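Local coordinates for protein pullulanase (Klebsiella oxytoca, PDB 2YOC) that hydrolyses alpha-1,6-glucosidic linkages in pullulan and related branched dextrins, and is secreted through a type 2 secretion system, at residues M349-Q355 / D609-W614; L244-E248 / P301-Q305; L1032-V1036 / S1050-L1054; G974-V980 / L997-A1003. All coordinates share one frame; numbering follows the deposited sequence.

Contact 1. Residues M349-Q355 / D609-W614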
# COMPACT_ATOMS: atom_id res chain seq x y z
N MSE B 349 14.68 2.82 -61.04
CA MSE B 349 15.76 2.44 -60.14
C MSE B 349 16.62 1.32 -60.69
O MSE B 349 16.15 0.45 -61.44
CB MSE B 349 15.17 1.94 -58.82
CG MSE B 349 14.16 2.87 -58.18
SE MSE B 349 14.93 4.54 -57.57
CE MSE B 349 16.38 3.80 -56.39
N THR B 350 17.88 1.32 -60.26
CA THR B 350 18.88 0.27 -60.46
C THR B 350 19.52 0.20 -59.08
O THR B 350 20.32 1.08 -58.72
CB THR B 350 19.84 0.57 -61.57
OG1 THR B 350 19.09 0.67 -62.77
CG2 THR B 350 20.87 -0.51 -61.70
N VAL B 351 19.08 -0.78 -58.26
CA VAL B 351 19.49 -0.87 -56.88
C VAL B 351 19.55 -2.30 -56.33
O VAL B 351 18.68 -3.12 -56.60
CB VAL B 351 18.60 0.10 -56.04
CG1 VAL B 351 17.11 -0.23 -56.18
CG2 VAL B 351 19.04 0.18 -54.57
N TYR B 352 20.56 -2.58 -55.50
CA TYR B 352 20.69 -3.86 -54.86
C TYR B 352 19.69 -3.94 -53.69
O TYR B 352 19.71 -3.08 -52.80
CB TYR B 352 22.14 -4.06 -54.38
CG TYR B 352 22.26 -5.20 -53.38
CD1 TYR B 352 22.22 -6.52 -53.80
CD2 TYR B 352 22.34 -4.95 -52.02
CE1 TYR B 352 22.31 -7.57 -52.89
CE2 TYR B 352 22.42 -5.99 -51.09
CZ TYR B 352 22.40 -7.30 -51.53
OH TYR B 352 22.47 -8.33 -50.60
N HIS B 353 18.84 -4.98 -53.69
CA HIS B 353 17.88 -5.21 -52.59
C HIS B 353 18.37 -6.40 -51.79
O HIS B 353 18.42 -7.50 -52.34
CB HIS B 353 16.46 -5.47 -53.11
CG HIS B 353 15.42 -5.15 -52.09
ND1 HIS B 353 15.47 -5.71 -50.82
CD2 HIS B 353 14.39 -4.28 -52.15
CE1 HIS B 353 14.46 -5.17 -50.15
NE2 HIS B 353 13.77 -4.32 -50.91
N PRO B 354 18.69 -6.24 -50.49
CA PRO B 354 19.19 -7.38 -49.71
C PRO B 354 18.21 -8.53 -49.50
O PRO B 354 18.66 -9.65 -49.25
CB PRO B 354 19.65 -6.75 -48.40
CG PRO B 354 19.78 -5.28 -48.70
CD PRO B 354 18.70 -5.01 -49.68
N GLN B 355 16.89 -8.29 -49.63
CA GLN B 355 15.87 -9.33 -49.51
C GLN B 355 15.98 -10.36 -50.65
O GLN B 355 15.85 -11.55 -50.40
CB GLN B 355 14.46 -8.74 -49.49
CG GLN B 355 13.43 -9.71 -48.93
CD GLN B 355 12.05 -9.12 -48.96
OE1 GLN B 355 11.81 -8.02 -48.44
NE2 GLN B 355 11.11 -9.87 -49.52
N ASP B 609 10.63 0.86 -49.51
CA ASP B 609 11.61 -0.23 -49.48
C ASP B 609 12.17 -0.62 -50.86
O ASP B 609 13.16 -1.35 -50.95
CB ASP B 609 11.11 -1.43 -48.66
CG ASP B 609 12.25 -2.33 -48.17
OD1 ASP B 609 13.19 -1.80 -47.51
OD2 ASP B 609 12.23 -3.55 -48.49
N LYS B 610 11.56 -0.11 -51.94
CA LYS B 610 12.08 -0.35 -53.28
C LYS B 610 13.17 0.69 -53.57
O LYS B 610 14.12 0.38 -54.29
CB LYS B 610 10.98 -0.28 -54.34
CG LYS B 610 10.09 -1.50 -54.43
CD LYS B 610 9.40 -1.45 -55.77
CE LYS B 610 8.30 -2.46 -55.94
NZ LYS B 610 6.97 -1.81 -55.86
N ILE B 611 13.04 1.93 -53.00
CA ILE B 611 13.98 3.05 -53.21
C ILE B 611 15.24 2.96 -52.35
O ILE B 611 16.35 3.07 -52.89
CB ILE B 611 13.31 4.45 -53.20
CG1 ILE B 611 12.09 4.47 -54.13
CG2 ILE B 611 14.29 5.50 -53.64
CD1 ILE B 611 11.10 5.56 -53.85
N VAL B 612 15.08 2.83 -51.03
CA VAL B 612 16.22 2.68 -50.12
C VAL B 612 15.97 1.39 -49.32
O VAL B 612 15.47 1.46 -48.17
CB VAL B 612 16.62 3.92 -49.22
CG1 VAL B 612 18.00 3.72 -48.60
CG2 VAL B 612 16.59 5.23 -50.01
N PRO B 613 16.27 0.20 -49.94
CA PRO B 613 16.03 -1.08 -49.24
C PRO B 613 16.72 -1.17 -47.90
O PRO B 613 17.84 -0.68 -47.74
CB PRO B 613 16.57 -2.11 -50.21
CG PRO B 613 16.48 -1.48 -51.53
CD PRO B 613 16.82 -0.05 -51.28
N TRP B 614 15.99 -1.73 -46.92
CA TRP B 614 16.44 -1.96 -45.55
C TRP B 614 16.71 -0.70 -44.73
O TRP B 614 17.28 -0.78 -43.63
CB TRP B 614 17.56 -3.00 -45.49
CG TRP B 614 17.08 -4.41 -45.72
CD1 TRP B 614 15.85 -4.80 -46.16
CD2 TRP B 614 17.81 -5.62 -45.44
NE1 TRP B 614 15.76 -6.17 -46.17
CE2 TRP B 614 16.95 -6.70 -45.75
CE3 TRP B 614 19.12 -5.89 -44.99
CZ2 TRP B 614 17.36 -8.03 -45.63
CZ3 TRP B 614 19.52 -7.21 -44.85
CH2 TRP B 614 18.65 -8.26 -45.17
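His353 and Pro613 come within 5.6 Å, CA to CA, where the chain of strand 344-353 passes the end of helix 608-611. Pro613 lies over one face of the imidazole: its CB sits over the centre of the His353 ring, 3.5 Å from the centroid. The His353 ring swings away from its own backbone N (chi1 -157°), which carries its NE2 edge to Asp609. NE2 gives a weak bond to Asp609 OD2 (3.0 Å), bent to 125° at the hydrogen. Asp609 OD2 also takes Gly600 N, while Asp609 OD1 accepts Trp614 N at 2.9 Å. The other ring nitrogen, ND1, accepts Gln355 N close to the ring plane. With the weaker bond at NE2 this probably limits rotation of the ring. The edge of His353 also points at the face of Trp614, an offset T-shaped pair. Pro354 CB sits over the six-membered ring of that indole, 3.4 Å from its centroid. Further along, Val351 CG2 comes end-on against Pro613 CD, and selenomethionine Met349 puts CE on Ile611 CG2 (3.8 Å). The contact joins the carbohydrate-binding module 48 sheet to the region between barrel strands 586-591 and 661-664, with Val298 of strand 293-299 and Tyr362 of strand 358-364 packed beside it.

Contact 2. Residues L244-E248 / P301-Q305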
# COMPACT_ATOMS: atom_id res chain seq x y z
N LEU B 244 31.06 0.78 -51.52
CA LEU B 244 30.73 -0.47 -50.82
C LEU B 244 29.21 -0.62 -50.71
O LEU B 244 28.66 -1.72 -50.92
CB LEU B 244 31.40 -0.48 -49.43
CG LEU B 244 32.69 -1.31 -49.19
CD1 LEU B 244 33.32 -1.81 -50.46
CD2 LEU B 244 33.70 -0.52 -48.38
N LEU B 245 28.53 0.51 -50.46
CA LEU B 245 27.09 0.62 -50.35
C LEU B 245 26.39 0.61 -51.71
O LEU B 245 25.16 0.70 -51.79
CB LEU B 245 26.72 1.86 -49.53
CG LEU B 245 27.25 1.89 -48.11
CD1 LEU B 245 27.34 3.30 -47.60
CD2 LEU B 245 26.43 0.98 -47.19
N GLN B 246 27.16 0.43 -52.79
CA GLN B 246 26.60 0.36 -54.13
C GLN B 246 26.06 -1.01 -54.42
O GLN B 246 25.26 -1.16 -55.34
CB GLN B 246 27.66 0.74 -55.18
CG GLN B 246 27.87 2.26 -55.34
CD GLN B 246 26.65 2.93 -55.93
OE1 GLN B 246 26.28 2.70 -57.09
NE2 GLN B 246 25.97 3.72 -55.11
N GLY B 247 26.51 -2.01 -53.66
CA GLY B 247 26.10 -3.38 -53.91
C GLY B 247 25.99 -4.24 -52.68
O GLY B 247 25.52 -3.77 -51.64
N GLU B 248 26.37 -5.51 -52.80
CA GLU B 248 26.30 -6.44 -51.68
C GLU B 248 27.55 -6.37 -50.80
O GLU B 248 28.64 -6.04 -51.28
CB GLU B 248 26.06 -7.88 -52.17
CG GLU B 248 25.77 -8.84 -51.03
CD GLU B 248 25.23 -10.20 -51.41
OE1 GLU B 248 24.04 -10.28 -51.81
OE2 GLU B 248 25.97 -11.20 -51.23
N PRO B 301 20.79 6.63 -51.56
CA PRO B 301 22.26 6.56 -51.45
C PRO B 301 22.92 5.26 -51.90
O PRO B 301 24.14 5.24 -52.13
CB PRO B 301 22.52 6.89 -49.98
CG PRO B 301 21.28 6.42 -49.28
CD PRO B 301 20.17 6.76 -50.21
N THR B 302 22.13 4.19 -52.06
CA THR B 302 22.69 2.92 -52.52
C THR B 302 22.47 2.65 -54.00
O THR B 302 23.18 1.81 -54.56
CB THR B 302 22.21 1.77 -51.65
OG1 THR B 302 20.83 1.48 -51.91
CG2 THR B 302 22.48 2.00 -50.19
N ALA B 303 21.48 3.32 -54.62
CA ALA B 303 21.11 3.12 -56.01
C ALA B 303 22.31 3.28 -56.91
O ALA B 303 23.13 4.18 -56.69
CB ALA B 303 20.01 4.06 -56.44
N GLN B 304 22.46 2.34 -57.85
CA GLN B 304 23.52 2.31 -58.84
C GLN B 304 23.20 3.30 -59.95
O GLN B 304 24.11 3.93 -60.48
CB GLN B 304 23.69 0.89 -59.37
CG GLN B 304 24.63 0.10 -58.49
CD GLN B 304 24.73 -1.34 -58.91
OE1 GLN B 304 24.76 -1.68 -60.11
NE2 GLN B 304 24.86 -2.20 -57.91
N GLN B 305 21.90 3.46 -60.25
CA GLN B 305 21.34 4.40 -61.23
C GLN B 305 19.88 4.79 -60.88
O GLN B 305 19.14 3.97 -60.33
CB GLN B 305 21.44 3.85 -62.66
CG GLN B 305 21.31 4.92 -63.75
CD GLN B 305 22.30 6.06 -63.62
OE1 GLN B 305 23.53 5.85 -63.48
NE2 GLN B 305 21.78 7.30 -63.66
O HOH W 1 22.58 -0.79 -55.82
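Gln246 and Gln304 meet through differently folded chains: Gln246 bends at chi2 (-67°), whereas Gln304 runs straight on beyond CG (chi2 175°). Gln246 belongs to a type I beta turn from Leu244 to Gly247. Gln304 and Gln305 form a classic beta bulge opposite Thr350. The two glutamine amides do not bond to each other, and each takes a backbone carbonyl of the other segment instead. Gln304 NE2 donates to Gln246 O at 2.8 Å, nearly straight at 164°, and has a second, weak acceptor in His192 O. Gln246 NE2 donates to Ala303 O at 3.3 Å, approaching from above the carbonyl plane. The bend in Gln246 also lays its OE1 against Gln304 CG. Beside this pair, Leu245 O faces the CB of Thr302, and the methyl CG2 of Thr302 lies 4.3 Å from Leu245 CB. Leu272 of helix 269-280 packs on Thr302, and Val271 of the same helix on Leu245. The contact joins the pullulanase N2 domain to the loop leading into strand 305-311 of the carbohydrate-binding module 48. One water completes the join, donating to Gln246 O at 2.7 Å and to Thr302 O at 3.0 Å.

Contact 3. Residues L1032-V1036 / S1050-L1054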
# COMPACT_ATOMS: atom_id res chain seq x y z
N LEU B 1032 -31.51 15.28 -18.87
CA LEU B 1032 -30.85 14.20 -18.17
C LEU B 1032 -31.02 14.47 -16.70
O LEU B 1032 -30.82 13.57 -15.88
CB LEU B 1032 -29.37 14.20 -18.53
CG LEU B 1032 -29.03 13.71 -19.91
CD1 LEU B 1032 -27.89 14.48 -20.48
CD2 LEU B 1032 -28.73 12.26 -19.90
N ALA B 1033 -31.36 15.71 -16.35
CA ALA B 1033 -31.59 16.15 -14.98
C ALA B 1033 -33.09 16.11 -14.66
O ALA B 1033 -33.46 16.46 -13.54
CB ALA B 1033 -31.04 17.55 -14.77
N ASN B 1034 -33.95 15.69 -15.63
CA ASN B 1034 -35.40 15.63 -15.43
C ASN B 1034 -35.75 14.92 -14.12
O ASN B 1034 -35.47 13.72 -13.96
CB ASN B 1034 -36.10 14.99 -16.63
CG ASN B 1034 -37.57 14.72 -16.39
OD1 ASN B 1034 -38.39 15.64 -16.20
ND2 ASN B 1034 -37.92 13.45 -16.32
N GLY B 1035 -36.29 15.70 -13.18
CA GLY B 1035 -36.66 15.21 -11.86
C GLY B 1035 -35.72 15.56 -10.72
O GLY B 1035 -36.01 15.22 -9.57
N VAL B 1036 -34.58 16.20 -11.04
CA VAL B 1036 -33.58 16.65 -10.05
C VAL B 1036 -34.23 17.69 -9.13
O VAL B 1036 -34.78 18.69 -9.60
CB VAL B 1036 -32.26 17.16 -10.71
CG1 VAL B 1036 -31.45 18.06 -9.78
CG2 VAL B 1036 -31.41 15.98 -11.18
N SER B 1050 -29.18 9.63 -14.01
CA SER B 1050 -29.29 11.04 -14.28
C SER B 1050 -27.97 11.76 -14.10
O SER B 1050 -27.10 11.32 -13.33
CB SER B 1050 -30.37 11.66 -13.40
OG SER B 1050 -30.05 11.56 -12.02
N VAL B 1051 -27.86 12.89 -14.82
CA VAL B 1051 -26.73 13.80 -14.78
C VAL B 1051 -27.20 15.27 -14.56
O VAL B 1051 -28.08 15.76 -15.27
CB VAL B 1051 -25.66 13.59 -15.91
CG1 VAL B 1051 -26.29 13.17 -17.24
CG2 VAL B 1051 -24.76 14.80 -16.10
N ALA B 1052 -26.65 15.92 -13.52
CA ALA B 1052 -27.00 17.29 -13.15
C ALA B 1052 -25.79 18.20 -13.04
O ALA B 1052 -24.77 17.81 -12.48
CB ALA B 1052 -27.75 17.31 -11.83
N VAL B 1053 -25.92 19.41 -13.55
CA VAL B 1053 -24.88 20.42 -13.43
C VAL B 1053 -25.46 21.44 -12.47
O VAL B 1053 -26.38 22.19 -12.84
CB VAL B 1053 -24.43 21.04 -14.78
CG1 VAL B 1053 -23.45 22.18 -14.55
CG2 VAL B 1053 -23.80 19.99 -15.69
N LEU B 1054 -25.02 21.40 -11.21
CA LEU B 1054 -25.51 22.33 -10.22
C LEU B 1054 -24.52 23.47 -10.17
O LEU B 1054 -23.31 23.23 -10.06
CB LEU B 1054 -25.68 21.68 -8.82
CG LEU B 1054 -26.71 20.53 -8.62
CD1 LEU B 1054 -27.78 20.50 -9.69
CD2 LEU B 1054 -26.03 19.22 -8.54
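Leu1032 O is gripped by two donors, Val1051 N across the contact and Arg845 NH1 of helix 840-855. The bond from Val1051 N measures 3.2 Å, with an angle of 153° at the hydrogen. It reaches the oxygen from above the carbonyl plane, so it does not use a lone pair. The contact joins a loop to strand 1050-1057 of the antiparallel sheet in the pullulanase-type C-terminal domain, by one backbone bond and not a continued beta ladder. Ala1033 N lies near Val1051 O, but the angle is too poor for a bond, and Ala1033 N is taken by Ser1031 OG. The side chains of Leu1032 and Val1051 lie alongside each other and point the same way. Val1051 CG1 does the touching. It is 3.5 Å from Leu1032 CB and 3.7 Å from Leu1032 CD2. After Leu1032 the loop makes a type II beta turn, closed by Val1036 N to Ala1033 O at 2.8 Å. Gly1035 takes the positive phi of that turn (104°). The turn brings Val1036 back to the strand, where its CG2 rests on Ala1052 CB at 3.9 Å. Its CG1 reaches more loosely toward Leu1054 CD1. The hydroxyl of Ser1050 takes no part in this and bonds to Pro1047 O. Strand 1050-1057 turns Ser1050, Ala1052 and Leu1054 to strand 994-1002 for backbone bonding. On the other edge Val1053 N bonds to Gln1024 OE1 of helix 1022-1027, and Val1051 O takes a weak bond from Gln1024 NE2. Leu1032 packs on Phe936 and Leu940 of helix 927-945 and on Ala848 of helix 840-855.

Contact 4. Residues G974-V980 / L997-A1003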
# COMPACT_ATOMS: atom_id res chain seq x y z
N GLY B 974 -21.81 4.22 -8.08
CA GLY B 974 -22.42 4.90 -9.22
C GLY B 974 -22.64 6.40 -9.08
O GLY B 974 -23.06 7.05 -10.03
N LEU B 975 -22.36 6.98 -7.90
CA LEU B 975 -22.51 8.41 -7.72
C LEU B 975 -21.16 9.10 -7.89
O LEU B 975 -20.22 8.86 -7.12
CB LEU B 975 -23.14 8.72 -6.36
CG LEU B 975 -23.59 10.15 -6.14
CD1 LEU B 975 -24.84 10.43 -6.93
CD2 LEU B 975 -23.84 10.40 -4.66
N LEU B 976 -21.07 9.92 -8.95
CA LEU B 976 -19.87 10.68 -9.25
C LEU B 976 -20.19 12.14 -9.04
O LEU B 976 -21.08 12.69 -9.70
CB LEU B 976 -19.37 10.41 -10.68
CG LEU B 976 -18.94 8.97 -10.95
CD1 LEU B 976 -19.10 8.63 -12.42
CD2 LEU B 976 -17.54 8.70 -10.46
N VAL B 977 -19.54 12.74 -8.05
CA VAL B 977 -19.77 14.13 -7.66
C VAL B 977 -18.48 14.93 -7.76
O VAL B 977 -17.54 14.69 -6.99
CB VAL B 977 -20.47 14.25 -6.27
CG1 VAL B 977 -20.56 15.70 -5.83
CG2 VAL B 977 -21.87 13.64 -6.31
N MSE B 978 -18.42 15.87 -8.73
CA MSE B 978 -17.24 16.71 -8.96
C MSE B 978 -17.54 18.15 -8.65
O MSE B 978 -18.57 18.66 -9.09
CB MSE B 978 -16.77 16.57 -10.41
CG MSE B 978 -15.40 17.21 -10.67
SE MSE B 978 -14.73 16.94 -12.49
CE MSE B 978 -16.02 17.97 -13.48
N THR B 979 -16.64 18.81 -7.92
CA THR B 979 -16.79 20.22 -7.58
C THR B 979 -15.66 21.03 -8.22
O THR B 979 -14.52 20.58 -8.18
CB THR B 979 -16.91 20.45 -6.05
OG1 THR B 979 -15.65 20.30 -5.42
CG2 THR B 979 -17.95 19.57 -5.38
N VAL B 980 -15.99 22.19 -8.85
CA VAL B 980 -15.01 23.08 -9.50
C VAL B 980 -15.11 24.47 -8.89
O VAL B 980 -16.16 25.12 -9.00
CB VAL B 980 -15.09 23.12 -11.05
CG1 VAL B 980 -13.96 23.96 -11.62
CG2 VAL B 980 -15.07 21.70 -11.65
N LEU B 997 -18.98 25.17 -9.50
CA LEU B 997 -19.73 24.15 -10.26
C LEU B 997 -19.80 22.81 -9.58
O LEU B 997 -18.84 22.38 -8.92
CB LEU B 997 -19.03 23.92 -11.61
CG LEU B 997 -19.86 23.90 -12.86
CD1 LEU B 997 -21.23 24.57 -12.64
CD2 LEU B 997 -19.11 24.58 -13.99
N VAL B 998 -20.92 22.09 -9.80
CA VAL B 998 -21.12 20.72 -9.32
C VAL B 998 -21.59 19.83 -10.46
O VAL B 998 -22.60 20.14 -11.11
CB VAL B 998 -22.01 20.58 -8.05
CG1 VAL B 998 -22.18 19.12 -7.67
CG2 VAL B 998 -21.43 21.34 -6.87
N VAL B 999 -20.86 18.75 -10.73
CA VAL B 999 -21.27 17.76 -11.71
C VAL B 999 -21.69 16.53 -10.90
O VAL B 999 -20.90 15.98 -10.12
CB VAL B 999 -20.19 17.44 -12.77
CG1 VAL B 999 -20.66 16.33 -13.72
CG2 VAL B 999 -19.79 18.67 -13.56
N ALA B 1000 -22.95 16.12 -11.05
CA ALA B 1000 -23.44 14.95 -10.37
C ALA B 1000 -23.93 13.94 -11.38
O ALA B 1000 -24.77 14.27 -12.21
CB ALA B 1000 -24.53 15.31 -9.38
N ILE B 1001 -23.34 12.74 -11.35
CA ILE B 1001 -23.69 11.65 -12.24
C ILE B 1001 -24.16 10.49 -11.37
O ILE B 1001 -23.34 9.92 -10.64
CB ILE B 1001 -22.49 11.25 -13.14
CG1 ILE B 1001 -22.04 12.43 -14.04
CG2 ILE B 1001 -22.80 9.98 -13.98
CD1 ILE B 1001 -20.64 12.27 -14.61
N ASN B 1002 -25.47 10.16 -11.43
CA ASN B 1002 -26.02 9.04 -10.67
C ASN B 1002 -26.21 7.85 -11.61
O ASN B 1002 -27.27 7.68 -12.21
CB ASN B 1002 -27.31 9.42 -9.93
CG ASN B 1002 -27.83 8.33 -9.00
OD1 ASN B 1002 -27.07 7.60 -8.35
ND2 ASN B 1002 -29.15 8.25 -8.88
N ALA B 1003 -25.16 7.03 -11.72
CA ALA B 1003 -25.10 5.85 -12.55
C ALA B 1003 -25.58 4.64 -11.72
O ALA B 1003 -24.90 3.61 -11.65
CB ALA B 1003 -23.67 5.65 -13.02
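Leu997 pairs with Val980 at one end of an antiparallel beta ladder in the C-terminal domain of the enzyme. The strand axes run 4.7 Å apart with their directions at 170°. Leu997 and Val980 form a hydrogen-bonded pair, with Val980 N to Leu997 O at 2.9 Å, and their CB atoms touch on one face of the sheet. Val998 follows on the other face. Its CG2 lies beside the CG2 of Thr979, and Phe1013 packs over both residues. Val999 returns to the first face in a hydrogen-bonded pair with selenomethionine Met978. The Met978 chain leaves the strand extended and bends only at its last torsion (chi3 67°), which brings CE to 3.8 Å from Val999 CG2. Ala1000 sits opposite Val977 in a non-hydrogen-bonded pair, its CB 4.4 Å from Val977 CG2. Ile1001 and Leu976 exchange two backbone bonds, with Ile1001 N to Leu976 O at 2.8 Å. Their CB atoms are 4.1 Å apart, and helix 762-776 lies against this face through Thr772 and Met776. Asn1002 lays its side chain obliquely against Leu975 CD1. Its amide is used by others: ND2 bonds to Pro1047 O and Glu1006 O, and OD1 accepts Arg1008 NH1. Both strands are inner ones of the sheet, between strand 962-965 and strand 1050-1057. Past the last bridge, Gly974, with no side chain, lets the chain come close to Ala1003, and its carbonyl O accepts Ala1003 N at 2.7 Å with an angle of 157° at the hydrogen.

In the fold
The four contacts follow one another along the chain, and none nests in or crosses another. Contact 2 closes first, bringing the carbohydrate-binding module 48 back onto the pullulanase N2 domain. Contact 1 then spans about 250 residues and ties that module to a helix and loop inserted between two barrel strands. The two touch, probably through a backbone hydrogen bond from Gln304 N to Thr350 O. Contact 4 closes a short loop that contains the calcium ligands Asp982, Ser989, Asp991 and Leu994. Contact 3 closes the next loop, and its strand 1050-1057 neighbours strand 994-1002 of contact 4. This C-terminal pair lies on the opposite side of the chain's centre from contacts 1 and 2.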